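Local coordinates for chemotaxis protein CheX (Vibrio vulnificus, PDB 6VPW) that probably acts in bacterial chemotaxis as a CheX-family phosphatase that removes the phosphoryl group from the response regulator CheY, at residues R41-L47 against M59-E65; E65-L69 against N81-E85. All coordinates share one frame; numbering follows the deposited sequence.

Contact 1: residues R41-L47 against M59-E65; sequences RGDVSGL and MSITFDE
Ser45 and Thr62 meet hydroxyl to hydroxyl across a non-hydrogen-bonded pair of the antiparallel hairpin formed by strands 44-51 and 56-63, with OG of Ser45 2.7 Å from OG1 of Thr62. Both oxygens stand anti to their own carbonyl carbons (chi1 -58° and -62°); in Thr62 this rotamer puts the methyl, CG2, anti to the backbone N and 3.3 Å from Gly42 CA. Ser45 OG is also hydrogen-bonded to His126 NE2. On the face bearing Val44 and Phe63, Val44 CG1 lies 4.1 Å from Phe63 CB, and Val44 O sits at the edge of the ring, near its plane.

A classic beta bulge ends this pairing: Asp43 N and Val44 N both donate to Phe63 O, the first tilted 32° from the carbonyl plane, the second within it. The bulge coincides with a corner in the chain, and just beyond it Glu65 N gives its hydrogen to the anti lone pair of Asp43 OD2 at 2.7 Å. Asp43 thus receives the first N-H of helix 65-76 although Asp64 holds the N-cap position. A water within hydrogen-bonding distance of Asp64 OD1 and Arg41 O may bridge them, and Asp64 OD2 accepts from Asn147 N. Held also by Gly125 N at OD1, the Asp43 carboxylate is gripped at both oxygens, and these N-H groups and the helix start probably stabilise its negative charge despite the nearby acids.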
loop_
_atom_site.group_PDB
_atom_site.type_symbol
_atom_site.label_atom_id
_atom_site.label_comp_id
_atom_site.label_asym_id
_atom_site.label_seq_id
_atom_site.Cartn_x
_atom_site.Cartn_y
_atom_site.Cartn_z
ATOM N N ARG A 41 -10.927 0.428 10.218
ATOM C CA ARG A 41 -11.487 0.089 8.886
ATOM C C ARG A 41 -11.815 1.357 8.090
ATOM O O ARG A 41 -12.088 2.404 8.704
ATOM C CB ARG A 41 -12.723 -0.790 9.086
ATOM C CG ARG A 41 -12.409 -2.140 9.712
ATOM C CD ARG A 41 -13.653 -2.905 10.108
ATOM N NE ARG A 41 -14.428 -3.319 8.949
ATOM C CZ ARG A 41 -15.663 -3.807 9.002
ATOM N NH1 ARG A 41 -16.288 -3.925 10.161
ATOM N NH2 ARG A 41 -16.281 -4.157 7.889
ATOM N N GLY A 42 -11.842 1.232 6.765
ATOM C CA GLY A 42 -12.208 2.345 5.877
ATOM C C GLY A 42 -12.663 1.823 4.529
ATOM O O GLY A 42 -12.633 0.593 4.336
ATOM N N ASP A 43 -12.967 2.727 3.599
ATOM C CA ASP A 43 -13.559 2.314 2.301
ATOM C C ASP A 43 -12.591 2.600 1.160
ATOM O O ASP A 43 -12.671 1.914 0.121
ATOM C CB ASP A 43 -14.924 2.979 2.139
ATOM C CG ASP A 43 -15.862 2.670 3.300
ATOM O OD1 ASP A 43 -15.940 1.477 3.711
ATOM O OD2 ASP A 43 -16.464 3.624 3.817
ATOM N N VAL A 44 -11.724 3.588 1.336
ATOM C CA VAL A 44 -10.727 3.912 0.281
ATOM C C VAL A 44 -9.465 4.399 0.987
ATOM O O VAL A 44 -9.568 5.231 1.901
ATOM C CB VAL A 44 -11.289 4.887 -0.780
ATOM C CG1 VAL A 44 -11.684 6.240 -0.204
ATOM C CG2 VAL A 44 -10.319 5.062 -1.940
ATOM N N SER A 45 -8.318 3.828 0.619
ATOM C CA SER A 45 -7.034 4.191 1.261
ATOM C C SER A 45 -5.971 4.513 0.217
ATOM O O SER A 45 -5.971 3.863 -0.869
ATOM C CB SER A 45 -6.523 3.073 2.125
ATOM O OG SER A 45 -7.450 2.712 3.125
ATOM N N GLY A 46 -5.138 5.500 0.538
ATOM C CA GLY A 46 -3.907 5.827 -0.204
ATOM C C GLY A 46 -2.727 5.283 0.588
ATOM O O GLY A 46 -2.723 5.445 1.839
ATOM N N LEU A 47 -1.801 4.588 -0.077
ATOM C CA LEU A 47 -0.638 3.932 0.586
ATOM C C LEU A 47 0.627 4.368 -0.151
ATOM O O LEU A 47 0.601 4.354 -1.417
ATOM C CB LEU A 47 -0.756 2.407 0.481
ATOM C CG LEU A 47 -1.842 1.716 1.304
ATOM C CD1 LEU A 47 -3.234 2.110 0.848
ATOM C CD2 LEU A 47 -1.677 0.207 1.204
ATOM N N MET A 59 3.303 5.038 4.845
ATOM C CA MET A 59 2.180 5.830 5.384
ATOM C C MET A 59 0.906 5.424 4.625
ATOM O O MET A 59 0.990 5.121 3.404
ATOM C CB MET A 59 2.478 7.324 5.224
ATOM C CG MET A 59 1.435 8.221 5.849
ATOM S SD MET A 59 0.168 8.679 4.661
ATOM C CE MET A 59 0.958 10.087 3.884
ATOM N N SER A 60 -0.215 5.352 5.342
ATOM C CA SER A 60 -1.527 5.108 4.706
ATOM C C SER A 60 -2.523 6.143 5.243
ATOM O O SER A 60 -2.368 6.582 6.400
ATOM C CB SER A 60 -2.025 3.698 4.922
ATOM O OG SER A 60 -2.114 3.386 6.305
ATOM N N ILE A 61 -3.403 6.604 4.361
ATOM C CA ILE A 61 -4.541 7.481 4.733
ATOM C C ILE A 61 -5.780 6.701 4.347
ATOM O O ILE A 61 -5.905 6.357 3.153
ATOM C CB ILE A 61 -4.535 8.841 4.019
ATOM C CG1 ILE A 61 -3.192 9.559 4.140
ATOM C CG2 ILE A 61 -5.681 9.678 4.558
ATOM C CD1 ILE A 61 -3.112 10.810 3.302
ATOM N N THR A 62 -6.652 6.451 5.316
ATOM C CA THR A 62 -7.881 5.675 5.050
ATOM C C THR A 62 -9.076 6.587 5.291
ATOM O O THR A 62 -9.077 7.280 6.339
ATOM C CB THR A 62 -7.917 4.432 5.943
ATOM O OG1 THR A 62 -6.781 3.627 5.599
ATOM C CG2 THR A 62 -9.207 3.665 5.776
ATOM N N PHE A 63 -10.045 6.547 4.375
ATOM C CA PHE A 63 -11.265 7.381 4.475
ATOM C C PHE A 63 -12.537 6.540 4.438
ATOM O O PHE A 63 -12.616 5.560 3.655
ATOM C CB PHE A 63 -11.378 8.323 3.271
ATOM C CG PHE A 63 -10.252 9.308 3.118
ATOM C CD1 PHE A 63 -10.299 10.540 3.742
ATOM C CD2 PHE A 63 -9.131 8.988 2.372
ATOM C CE1 PHE A 63 -9.260 11.446 3.597
ATOM C CE2 PHE A 63 -8.099 9.897 2.221
ATOM C CZ PHE A 63 -8.177 11.132 2.816
ATOM N N ASP A 64 -13.527 6.971 5.225
ATOM C CA ASP A 64 -14.907 6.445 5.073
ATOM C C ASP A 64 -15.410 6.962 3.724
ATOM O O ASP A 64 -14.999 8.084 3.335
ATOM C CB ASP A 64 -15.834 6.904 6.206
ATOM C CG ASP A 64 -15.561 6.222 7.534
ATOM O OD1 ASP A 64 -14.811 5.246 7.527
ATOM O OD2 ASP A 64 -16.101 6.679 8.560
ATOM N N GLU A 65 -16.282 6.202 3.053
ATOM C CA GLU A 65 -16.814 6.613 1.727
ATOM C C GLU A 65 -17.455 7.999 1.824
ATOM O O GLU A 65 -17.160 8.845 0.952
ATOM C CB GLU A 65 -17.822 5.580 1.211
ATOM C CG GLU A 65 -18.456 5.951 -0.115
ATOM C CD GLU A 65 -19.213 4.812 -0.779
ATOM O OE1 GLU A 65 -19.721 5.016 -1.899
ATOM O OE2 GLU A 65 -19.275 3.723 -0.183
HETATM O O HOH W 1 -12.062 5.252 8.100
#

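Contact 2: residues E65-L69 against N81-E85; sequences EGLAL and NGLNE
With CG anti to the backbone N (chi1 178°) and the chain extended beyond it, Glu65 reaches from the first turn of its helix obliquely across the side chain of Leu83, whose own CG lies anti to its carbonyl carbon (chi1 -59°). The closest approach is made by the glutamate CG, 3.9 Å from Leu83 CD2, while the carboxylate lies by Leu83 CG, its carbon CD at 4.1 Å. OE1 lies between the leucine and Gly82, 4.1 Å from both Leu83 CG and Gly82 CA. The other oxygen, OE2, has a long, weak ion pair with Lys124.

One turn along the helix, Leu69 sends CD2 against the backbone of the loop, 3.6 Å from Gly82 O. Ala68 CB lies 4.3 Å from Leu83 CD2, so that this one methyl is approached by Glu65, Ala68 and, more distantly, Leu69. No hydrogen bond joins residues 65-69 to 81-85, and the two segments meet through van der Waals contact.

Leu83 is the centre of an inverse gamma turn, closed by a weak bond from Asn84 N to Gly82 O. The turn belongs to the connection between helix 65-76 and the long helix 85-107 and lies immediately before the latter. Asn84 follows as its N-cap, OD1 accepting from Val87 N and more weakly from Glu86 N. At the first residue of that helix the second subunit comes close, and Arg129 of that chain packs on Glu85.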
loop_
_atom_site.group_PDB
_atom_site.type_symbol
_atom_site.label_atom_id
_atom_site.label_comp_id
_atom_site.label_asym_id
_atom_site.label_seq_id
_atom_site.Cartn_x
_atom_site.Cartn_y
_atom_site.Cartn_z
ATOM N N GLU A 65 -16.282 6.202 3.053
ATOM C CA GLU A 65 -16.814 6.613 1.727
ATOM C C GLU A 65 -17.455 7.999 1.824
ATOM O O GLU A 65 -17.160 8.845 0.952
ATOM C CB GLU A 65 -17.822 5.580 1.211
ATOM C CG GLU A 65 -18.456 5.951 -0.115
ATOM C CD GLU A 65 -19.213 4.812 -0.779
ATOM O OE1 GLU A 65 -19.721 5.016 -1.899
ATOM O OE2 GLU A 65 -19.275 3.723 -0.183
ATOM N N GLY A 66 -18.284 8.221 2.850
ATOM C CA GLY A 66 -18.994 9.504 3.017
ATOM C C GLY A 66 -18.034 10.680 3.008
ATOM O O GLY A 66 -18.326 11.692 2.336
ATOM N N LEU A 67 -16.911 10.540 3.710
ATOM C CA LEU A 67 -15.899 11.623 3.824
ATOM C C LEU A 67 -15.186 11.821 2.482
ATOM O O LEU A 67 -15.034 12.985 2.046
ATOM C CB LEU A 67 -14.923 11.248 4.939
ATOM C CG LEU A 67 -13.736 12.190 5.118
ATOM C CD1 LEU A 67 -14.203 13.628 5.245
ATOM C CD2 LEU A 67 -12.911 11.780 6.320
ATOM N N ALA A 68 -14.754 10.725 1.863
ATOM C CA ALA A 68 -14.131 10.783 0.525
ATOM C C ALA A 68 -15.072 11.496 -0.461
ATOM O O ALA A 68 -14.593 12.373 -1.215
ATOM C CB ALA A 68 -13.811 9.375 0.067
ATOM N N LEU A 69 -16.357 11.125 -0.482
ATOM C CA LEU A 69 -17.312 11.774 -1.418
ATOM C C LEU A 69 -17.451 13.260 -1.057
ATOM O O LEU A 69 -17.531 14.078 -1.994
ATOM C CB LEU A 69 -18.662 11.044 -1.384
ATOM C CG LEU A 69 -18.670 9.623 -1.953
ATOM C CD1 LEU A 69 -20.043 8.978 -1.805
ATOM C CD2 LEU A 69 -18.253 9.613 -3.412
ATOM N N ASN A 81 -20.707 9.680 -8.233
ATOM C CA ASN A 81 -21.699 8.609 -7.937
ATOM C C ASN A 81 -21.255 7.707 -6.773
ATOM O O ASN A 81 -21.936 7.707 -5.726
ATOM C CB ASN A 81 -21.989 7.756 -9.179
ATOM C CG ASN A 81 -23.135 6.782 -8.997
ATOM O OD1 ASN A 81 -23.825 6.799 -7.979
ATOM N ND2 ASN A 81 -23.361 5.936 -9.989
ATOM N N GLY A 82 -20.146 6.984 -6.947
ATOM C CA GLY A 82 -19.518 6.195 -5.868
ATOM C C GLY A 82 -18.021 6.441 -5.856
ATOM O O GLY A 82 -17.617 7.545 -6.285
ATOM N N LEU A 83 -17.236 5.457 -5.400
ATOM C CA LEU A 83 -15.747 5.548 -5.372
ATOM C C LEU A 83 -15.183 5.193 -6.758
ATOM O O LEU A 83 -14.429 4.201 -6.858
ATOM C CB LEU A 83 -15.224 4.599 -4.288
ATOM C CG LEU A 83 -15.740 4.879 -2.878
ATOM C CD1 LEU A 83 -15.205 3.860 -1.885
ATOM C CD2 LEU A 83 -15.378 6.291 -2.445
ATOM N N ASN A 84 -15.498 6.009 -7.771
ATOM C CA ASN A 84 -15.079 5.749 -9.178
ATOM C C ASN A 84 -13.575 6.036 -9.363
ATOM O O ASN A 84 -12.900 6.460 -8.382
ATOM C CB ASN A 84 -15.951 6.536 -10.165
ATOM C CG ASN A 84 -15.860 8.038 -9.987
ATOM O OD1 ASN A 84 -14.823 8.560 -9.582
ATOM N ND2 ASN A 84 -16.937 8.743 -10.293
ATOM N N GLU A 85 -13.062 5.799 -10.577
ATOM C CA GLU A 85 -11.619 6.043 -10.857
ATOM C C GLU A 85 -11.272 7.496 -10.516
ATOM O O GLU A 85 -10.123 7.741 -10.095
ATOM C CB GLU A 85 -11.251 5.717 -12.307
ATOM C CG GLU A 85 -11.088 4.232 -12.569
ATOM C CD GLU A 85 -10.453 3.894 -13.909
ATOM O OE1 GLU A 85 -9.832 2.817 -14.008
ATOM O OE2 GLU A 85 -10.578 4.709 -14.850
#

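How the contacts relate
After helix 8-23 and strand 28-34, the chain passes through strand 41-42, the corner at Asp43 and strand 44-51, then returns along strand 56-63, where contact 1 closes the hairpin. Contact 2 follows in series: helix 65-76 leaves directly after the hairpin, contact 2 closes the loop of residues 70-80, and segment 81-85 runs into helix 85-107. Glu65 belongs to both contacts, and their centres lie about 11 Å apart. They also touch directly, since Ala68 CB packs on Val44 CG1 at 3.8 Å and Leu83 CD1 approaches Asp43 O. Together they tie one end of the six-stranded antiparallel sheet to the short helix and the approach to the long one.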